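Local structure of DspB (Aggregatibacter actinomycetemcomitans, 1YHT) at residues L127-D131 with R132-Y136; H193-I196 with T197-K201; G219-K222 with N223-E226. The protein is a beta-N-acetylhexosaminidase of glycoside hydrolase family 20 that releases biofilm, probably by cleaving N-acetylhexosamine residues from its polysaccharide matrix. All blocks are in the same frame, centred on the assembly; numbering follows the deposited sequence.

The three local contacts lie on the periphery of a TIM barrel. Contact 1 is a surface kink between helices 122-132 and 134-140, where a glycine turn, aliphatic packing, partly at the edge of a tyrosine, and mostly weak hydrogen bonds meet. Contact 2 is partly buried within helix 192-208, with regular backbone bonds and a phenylalanine lying against alanine on the side that meets strand 212-216. Contact 3, also partly buried, is in the loop after that strand, where one carbonyl and two waters hold the chain. Contacts 2 and 3 touch, with T224 packing on H193 and I196, whereas contact 1 stays about 12 Å from contact 2, nearest atoms, and about 24 Å from contact 3.

Contact 1 (L127-D131 with R132-Y136); sequences LVQKD and RGVKY
V128 and Q129 offer their carbonyls to the amides of R132 and G133, and the helical bonding of 127-131 runs out there. R132 N gives V128 O a normal bond of 2.7 Å, N-H...O angle 157°. G133 N divides itself between two acceptors, both weakly: Q129 O at 2.9 Å and V128 O at 3.3 Å. G133 leaves helical geometry with a positive phi of 102°, and at these angles a CB would press on the preceding carbonyl oxygen, which is why glycine suits the place. The same residue is the N-cap of the next helix. The chain therefore turns a corner on a single glycine, joining helix 122-132 to helix 134-140 on the outside of the TIM barrel.

Two side-chain pairs bridge the corner. V128 CG1 meets the edge of the Y136 ring in its plane, 3.6 Å from CD2, the two side chains crossing at about a right angle; F159 of helix 154-171 touches both, so a compact branched residue and a broad ring suit this inner side. Q129 and V134 run alongside each other, with Q129 CG 3.6 Å from V134 CG1. The Q129 chain is extended, CG anti to the backbone N (chi1 177°), which lays CG and CD beside the valine's CG1 methyl.

The extended chain of R132 gives the Y136 hydroxyl a weak bond, NH1 to OH 3.2 Å, while its NH2 has a weak bond to L66 O. The carboxylate of D131 is held by N68 ND2 through OD1, and its OD2 remains 4.5 Å from R132 NE, beyond a salt bridge.

Contact 2 (H193-I196 with T197-K201); sequences HEFI and TYANK
F195 presents one face of its ring to A199, whose CB lies over it as a CH-pi contact, 4.3 Å from the ring centroid and 20° off the normal. The methyl is displaced toward the rim, nearest CZ. Y198 approaches the same phenylalanine obliquely, its CD2 4.1 Å from F195 CD1. The ring of F185 meets that of F195, their planes about 30° apart. Both F195 and Y198 hold CG anti to the backbone N (chi1 179° for F195), but three residues apart they leave the helix in different directions: F195 packs on M215 of strand 212-216, whereas Y198 packs on I157 and M160 of helix 154-171, and its hydroxyl is hydrogen-bonded to S117 OG at the end of strand 110-117. Alanine suits position 199, where its single methyl lies on the ring face and touches M215 as well.

The backbone is alpha-helical, bonded i+4 to i: A199 N to F195 O is 2.8 Å and nearly straight, flanked by Y198 N to E194 O at 3.0 Å and N200 N to I196 O at 2.8 Å. Helix 192-208 is the crossover of the beta-alpha-beta unit between strands 177-181 and 212-216.

I196 and N200 lie side by side, CG2 of the isoleucine 3.6 Å from ND2 of the asparagine. ND2 donates to Q227 O and OD1 accepts from N229 N, which sets the amide's orientation. F195 and A199 thus meet the barrel strand through apolar contact, the Y198 hydroxyl adds a hydrogen bond, and N200 ties the helix to the loop between strands 212-216 and 233-236.

Contact 3 (G219-K222 with N223-E226); sequences GLIK and NTFE
I221 and F225 meet through the backbone: the carbonyl of I221 accepts F225 N at 2.9 Å, the donor lying almost on the line of the C=O bond, and takes a weak second bond from T224 N at 3.3 Å. One oxygen thus closes a beta-turn over K222 and N223 and a wider turn that reaches F225. The F225 side chain starts between its backbone N and carbonyl carbon (chi1 84°), which swings the ring back beside the turn and brings CD2 to 3.3 Å from I221 O. K222 O comes to the ring edge in its plane, while E226 CG lies over one face.

The side chain of I221 turns to the other side. Its CG1 packs tightly on the threonine hydroxyl, 3.1 Å from T224 OG1, and its CD1 touches N223 CB. A small branched polar residue suits position 224, since its OG1 also bonds to N192 ND2 and to a water that donates to G219 O and accepts from I221 N.

K222 lends mostly its backbone and CB here; its extended chain carries NZ to D254 O. A second water donates to K222 O at 2.9 Å and to E226 OE1, and accepts from E226 N. This loop follows strand 212-216 and leads to strand 233-236, with T224 against helix 192-208 and L220 and F225 against L262 of helix 259-264.

Contact 1 (L127-D131 with R132-Y136)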
loop_
_atom_site.group_PDB
_atom_site.type_symbol
_atom_site.label_atom_id
_atom_site.label_comp_id
_atom_site.label_asym_id
_atom_site.label_seq_id
_atom_site.Cartn_x
_atom_site.Cartn_y
_atom_site.Cartn_z
ATOM N N LEU A 127 -0.107 -16.479 10.535
ATOM C CA LEU A 127 -1.001 -16.340 11.716
ATOM C C LEU A 127 -2.221 -17.272 11.693
ATOM O O LEU A 127 -2.628 -17.806 12.745
ATOM C CB LEU A 127 -1.455 -14.879 11.859
ATOM C CG LEU A 127 -0.361 -13.882 12.242
ATOM C CD1 LEU A 127 -0.829 -12.458 12.003
ATOM C CD2 LEU A 127 0.066 -14.121 13.681
ATOM N N VAL A 128 -2.832 -17.398 10.512
ATOM C CA VAL A 128 -3.937 -18.336 10.290
ATOM C C VAL A 128 -3.502 -19.794 10.571
ATOM O O VAL A 128 -4.166 -20.549 11.285
ATOM C CB VAL A 128 -4.470 -18.264 8.864
ATOM C CG1 VAL A 128 -5.429 -19.472 8.582
ATOM C CG2 VAL A 128 -5.241 -16.922 8.662
ATOM N N GLN A 129 -2.370 -20.180 9.999
ATOM C CA GLN A 129 -1.826 -21.494 10.280
ATOM C C GLN A 129 -1.674 -21.780 11.772
ATOM O O GLN A 129 -2.033 -22.853 12.249
ATOM C CB GLN A 129 -0.457 -21.633 9.595
ATOM C CG GLN A 129 0.222 -22.994 9.917
ATOM C CD GLN A 129 1.477 -23.233 9.082
ATOM O OE1 GLN A 129 1.439 -23.129 7.851
ATOM N NE2 GLN A 129 2.613 -23.460 9.766
ATOM N N LYS A 130 -1.104 -20.845 12.506
ATOM C CA LYS A 130 -0.867 -21.036 13.957
ATOM C C LYS A 130 -2.217 -21.154 14.702
ATOM O O LYS A 130 -2.437 -22.052 15.510
ATOM C CB LYS A 130 -0.052 -19.852 14.490
ATOM C CG LYS A 130 0.168 -19.798 16.022
ATOM C CD LYS A 130 1.053 -20.935 16.491
ATOM C CE LYS A 130 1.389 -20.865 18.002
ATOM N NZ LYS A 130 0.156 -20.896 18.872
ATOM N N ASP A 131 -3.133 -20.234 14.412
ATOM C CA ASP A 131 -4.363 -20.196 15.151
ATOM C C ASP A 131 -5.417 -21.216 14.717
ATOM O O ASP A 131 -6.095 -21.811 15.552
ATOM C CB ASP A 131 -4.955 -18.812 15.104
ATOM C CG ASP A 131 -6.038 -18.639 16.139
ATOM O OD1 ASP A 131 -5.750 -18.883 17.326
ATOM O OD2 ASP A 131 -7.135 -18.247 15.751
ATOM N N ARG A 132 -5.601 -21.374 13.422
ATOM C CA ARG A 132 -6.640 -22.243 12.892
ATOM C C ARG A 132 -6.086 -23.567 12.368
ATOM O O ARG A 132 -6.857 -24.495 12.173
ATOM C CB ARG A 132 -7.414 -21.536 11.775
ATOM C CG ARG A 132 -7.925 -20.172 12.252
ATOM C CD ARG A 132 -8.805 -19.522 11.257
ATOM N NE ARG A 132 -9.281 -18.238 11.787
ATOM C CZ ARG A 132 -10.331 -17.593 11.302
ATOM N NH1 ARG A 132 -11.032 -18.141 10.318
ATOM N NH2 ARG A 132 -10.682 -16.414 11.815
ATOM N N GLY A 133 -4.779 -23.655 12.149
ATOM C CA GLY A 133 -4.157 -24.926 11.700
ATOM C C GLY A 133 -3.830 -24.952 10.216
ATOM O O GLY A 133 -4.368 -24.167 9.418
ATOM N N VAL A 134 -2.931 -25.862 9.836
ATOM C CA VAL A 134 -2.434 -25.902 8.476
ATOM C C VAL A 134 -3.492 -26.380 7.498
ATOM O O VAL A 134 -3.547 -25.839 6.415
ATOM C CB VAL A 134 -1.067 -26.690 8.272
ATOM C CG1 VAL A 134 -0.144 -26.601 9.516
ATOM C CG2 VAL A 134 -1.298 -28.069 7.875
ATOM N N LYS A 135 -4.352 -27.344 7.854
ATOM C CA LYS A 135 -5.353 -27.801 6.862
ATOM C C LYS A 135 -6.349 -26.692 6.514
ATOM O O LYS A 135 -6.770 -26.541 5.345
ATOM C CB LYS A 135 -6.102 -29.061 7.304
ATOM C CG LYS A 135 -5.198 -30.306 7.582
ATOM C CD LYS A 135 -4.596 -31.108 6.338
ATOM C CE LYS A 135 -4.251 -32.598 6.787
ATOM N NZ LYS A 135 -3.379 -33.514 5.932
ATOM N N TYR A 136 -6.752 -25.940 7.533
ATOM C CA TYR A 136 -7.595 -24.765 7.304
ATOM C C TYR A 136 -6.937 -23.788 6.310
ATOM O O TYR A 136 -7.547 -23.405 5.324
ATOM C CB TYR A 136 -7.931 -24.042 8.621
ATOM C CG TYR A 136 -8.857 -22.859 8.359
ATOM C CD1 TYR A 136 -10.230 -23.033 8.268
ATOM C CD2 TYR A 136 -8.337 -21.598 8.142
ATOM C CE1 TYR A 136 -11.056 -21.969 8.008
ATOM C CE2 TYR A 136 -9.139 -20.541 7.866
ATOM C CZ TYR A 136 -10.515 -20.727 7.815
ATOM O OH TYR A 136 -11.324 -19.661 7.512
#

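Contact 2 (H193-I196 with T197-K201)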
loop_
_atom_site.group_PDB
_atom_site.type_symbol
_atom_site.label_atom_id
_atom_site.label_comp_id
_atom_site.label_asym_id
_atom_site.label_seq_id
_atom_site.Cartn_x
_atom_site.Cartn_y
_atom_site.Cartn_z
ATOM N N HIS A 193 -8.751 -12.983 -15.430
ATOM C CA HIS A 193 -10.207 -12.844 -15.517
ATOM C C HIS A 193 -10.837 -12.988 -14.157
ATOM O O HIS A 193 -11.691 -12.225 -13.825
ATOM C CB HIS A 193 -10.851 -13.805 -16.525
ATOM C CG HIS A 193 -10.323 -13.615 -17.919
ATOM N ND1 HIS A 193 -10.847 -12.687 -18.797
ATOM C CD2 HIS A 193 -9.261 -14.165 -18.550
ATOM C CE1 HIS A 193 -10.137 -12.690 -19.911
ATOM N NE2 HIS A 193 -9.188 -13.593 -19.793
ATOM N N GLU A 194 -10.416 -13.971 -13.378
ATOM C CA GLU A 194 -10.991 -14.146 -12.038
ATOM C C GLU A 194 -10.624 -13.006 -11.082
ATOM O O GLU A 194 -11.328 -12.760 -10.108
ATOM C CB GLU A 194 -10.576 -15.493 -11.441
ATOM C CG GLU A 194 -11.219 -16.670 -12.126
ATOM C CD GLU A 194 -12.713 -16.795 -11.821
ATOM O OE1 GLU A 194 -13.195 -16.239 -10.775
ATOM O OE2 GLU A 194 -13.386 -17.467 -12.654
ATOM N N PHE A 195 -9.523 -12.303 -11.362
ATOM C CA PHE A 195 -9.148 -11.162 -10.562
ATOM C C PHE A 195 -10.188 -10.049 -10.665
ATOM O O PHE A 195 -10.515 -9.420 -9.670
ATOM C CB PHE A 195 -7.746 -10.663 -10.905
ATOM C CG PHE A 195 -7.346 -9.466 -10.094
ATOM C CD1 PHE A 195 -7.153 -9.608 -8.716
ATOM C CD2 PHE A 195 -7.274 -8.199 -10.680
ATOM C CE1 PHE A 195 -6.841 -8.515 -7.931
ATOM C CE2 PHE A 195 -6.946 -7.058 -9.903
ATOM C CZ PHE A 195 -6.739 -7.206 -8.528
ATOM N N ILE A 196 -10.727 -9.808 -11.865
ATOM C CA ILE A 196 -11.774 -8.796 -12.061
ATOM C C ILE A 196 -12.932 -9.086 -11.134
ATOM O O ILE A 196 -13.431 -8.194 -10.412
ATOM C CB ILE A 196 -12.312 -8.803 -13.499
ATOM C CG1 ILE A 196 -11.180 -8.551 -14.506
ATOM C CG2 ILE A 196 -13.481 -7.825 -13.670
ATOM C CD1 ILE A 196 -10.289 -7.465 -14.168
ATOM N N THR A 197 -13.349 -10.345 -11.148
ATOM C CA THR A 197 -14.452 -10.793 -10.331
ATOM C C THR A 197 -14.165 -10.581 -8.839
ATOM O O THR A 197 -15.023 -10.134 -8.077
ATOM C CB THR A 197 -14.747 -12.289 -10.621
ATOM O OG1 THR A 197 -14.974 -12.438 -12.028
ATOM C CG2 THR A 197 -15.924 -12.777 -9.846
ATOM N N TYR A 198 -12.967 -10.963 -8.430
ATOM C CA TYR A 198 -12.529 -10.884 -7.036
ATOM C C TYR A 198 -12.472 -9.403 -6.603
ATOM O O TYR A 198 -13.022 -9.023 -5.594
ATOM C CB TYR A 198 -11.143 -11.553 -6.933
ATOM C CG TYR A 198 -10.451 -11.485 -5.573
ATOM C CD1 TYR A 198 -10.895 -12.270 -4.498
ATOM C CD2 TYR A 198 -9.347 -10.646 -5.367
ATOM C CE1 TYR A 198 -10.270 -12.205 -3.245
ATOM C CE2 TYR A 198 -8.725 -10.564 -4.103
ATOM C CZ TYR A 198 -9.186 -11.355 -3.047
ATOM O OH TYR A 198 -8.574 -11.307 -1.799
ATOM N N ALA A 199 -11.800 -8.582 -7.387
ATOM C CA ALA A 199 -11.621 -7.171 -7.026
ATOM C C ALA A 199 -12.985 -6.464 -7.022
ATOM O O ALA A 199 -13.264 -5.662 -6.135
ATOM C CB ALA A 199 -10.653 -6.486 -7.974
ATOM N N ASN A 200 -13.844 -6.790 -7.980
ATOM C CA ASN A 200 -15.175 -6.208 -7.994
ATOM C C ASN A 200 -15.931 -6.592 -6.724
ATOM O O ASN A 200 -16.555 -5.735 -6.108
ATOM C CB ASN A 200 -15.951 -6.588 -9.269
ATOM C CG ASN A 200 -15.586 -5.737 -10.463
ATOM O OD1 ASN A 200 -14.953 -4.695 -10.318
ATOM N ND2 ASN A 200 -16.006 -6.166 -11.668
ATOM N N LYS A 201 -15.836 -7.848 -6.307
ATOM C CA LYS A 201 -16.584 -8.306 -5.115
ATOM C C LYS A 201 -16.155 -7.559 -3.854
ATOM O O LYS A 201 -16.979 -7.161 -3.000
ATOM C CB LYS A 201 -16.477 -9.817 -4.918
ATOM C CG LYS A 201 -17.461 -10.597 -5.777
ATOM C CD LYS A 201 -17.212 -12.082 -5.708
ATOM C CE LYS A 201 -18.311 -12.873 -6.426
ATOM N NZ LYS A 201 -18.153 -14.337 -6.178
#

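Contact 3 (G219-K222 with N223-E226)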
loop_
_atom_site.group_PDB
_atom_site.type_symbol
_atom_site.label_atom_id
_atom_site.label_comp_id
_atom_site.label_asym_id
_atom_site.label_seq_id
_atom_site.Cartn_x
_atom_site.Cartn_y
_atom_site.Cartn_z
ATOM N N GLY A 219 -3.209 -5.342 -12.251
ATOM C CA GLY A 219 -4.187 -6.223 -12.867
ATOM C C GLY A 219 -5.060 -5.578 -13.892
ATOM O O GLY A 219 -5.979 -6.194 -14.378
ATOM N N LEU A 220 -4.739 -4.328 -14.245
ATOM C CA LEU A 220 -5.530 -3.568 -15.197
ATOM C C LEU A 220 -4.929 -3.761 -16.566
ATOM O O LEU A 220 -3.881 -3.173 -16.894
ATOM C CB LEU A 220 -5.574 -2.076 -14.806
ATOM C CG LEU A 220 -6.223 -1.782 -13.446
ATOM C CD1 LEU A 220 -6.176 -0.321 -13.068
ATOM C CD2 LEU A 220 -7.653 -2.258 -13.416
ATOM N N ILE A 221 -5.575 -4.642 -17.343
ATOM C CA ILE A 221 -5.110 -4.961 -18.681
ATOM C C ILE A 221 -6.165 -4.587 -19.702
ATOM O O ILE A 221 -7.319 -4.448 -19.376
ATOM C CB ILE A 221 -4.684 -6.425 -18.808
ATOM C CG1 ILE A 221 -5.895 -7.378 -18.666
ATOM C CG2 ILE A 221 -3.566 -6.761 -17.772
ATOM C CD1 ILE A 221 -5.529 -8.803 -18.977
ATOM N N LYS A 222 -5.743 -4.383 -20.941
ATOM C CA LYS A 222 -6.666 -3.963 -22.020
ATOM C C LYS A 222 -7.816 -4.931 -22.272
ATOM O O LYS A 222 -8.910 -4.501 -22.563
ATOM C CB LYS A 222 -5.885 -3.795 -23.320
ATOM C CG LYS A 222 -4.994 -2.586 -23.339
ATOM C CD LYS A 222 -4.263 -2.485 -24.700
ATOM C CE LYS A 222 -2.924 -1.805 -24.569
ATOM N NZ LYS A 222 -2.134 -1.946 -25.865
ATOM N N ASN A 223 -7.547 -6.235 -22.151
ATOM C CA ASN A 223 -8.541 -7.278 -22.401
ATOM C C ASN A 223 -9.733 -7.255 -21.499
ATOM O O ASN A 223 -10.807 -7.693 -21.918
ATOM C CB ASN A 223 -7.940 -8.686 -22.243
ATOM C CG ASN A 223 -7.182 -9.122 -23.446
ATOM O OD1 ASN A 223 -7.193 -8.442 -24.482
ATOM N ND2 ASN A 223 -6.479 -10.242 -23.318
ATOM N N THR A 224 -9.550 -6.762 -20.272
ATOM C CA THR A 224 -10.553 -6.930 -19.199
ATOM C C THR A 224 -10.865 -5.671 -18.359
ATOM O O THR A 224 -11.807 -5.672 -17.605
ATOM C CB THR A 224 -10.101 -8.027 -18.219
ATOM O OG1 THR A 224 -8.848 -7.676 -17.618
ATOM C CG2 THR A 224 -9.979 -9.413 -18.890
ATOM N N PHE A 225 -10.062 -4.616 -18.447
ATOM C CA PHE A 225 -10.218 -3.522 -17.477
ATOM C C PHE A 225 -11.560 -2.827 -17.509
ATOM O O PHE A 225 -11.973 -2.283 -16.523
ATOM C CB PHE A 225 -9.075 -2.500 -17.530
ATOM C CG PHE A 225 -9.240 -1.447 -18.567
ATOM C CD1 PHE A 225 -9.391 -0.109 -18.192
ATOM C CD2 PHE A 225 -9.217 -1.771 -19.922
ATOM C CE1 PHE A 225 -9.513 0.901 -19.165
ATOM C CE2 PHE A 225 -9.337 -0.772 -20.902
ATOM C CZ PHE A 225 -9.483 0.565 -20.521
ATOM N N GLU A 226 -12.245 -2.856 -18.645
ATOM C CA GLU A 226 -13.531 -2.247 -18.764
ATOM C C GLU A 226 -14.592 -2.992 -17.959
ATOM O O GLU A 226 -15.663 -2.451 -17.791
ATOM C CB GLU A 226 -13.937 -2.138 -20.235
ATOM C CG GLU A 226 -12.923 -1.370 -21.091
ATOM C CD GLU A 226 -13.174 -1.472 -22.583
ATOM O OE1 GLU A 226 -12.884 -2.531 -23.205
ATOM O OE2 GLU A 226 -13.698 -0.483 -23.117
HETATM O O HOH W 1 -7.975 -5.543 -16.206
HETATM O O HOH W 2 -11.574 -4.257 -21.402
#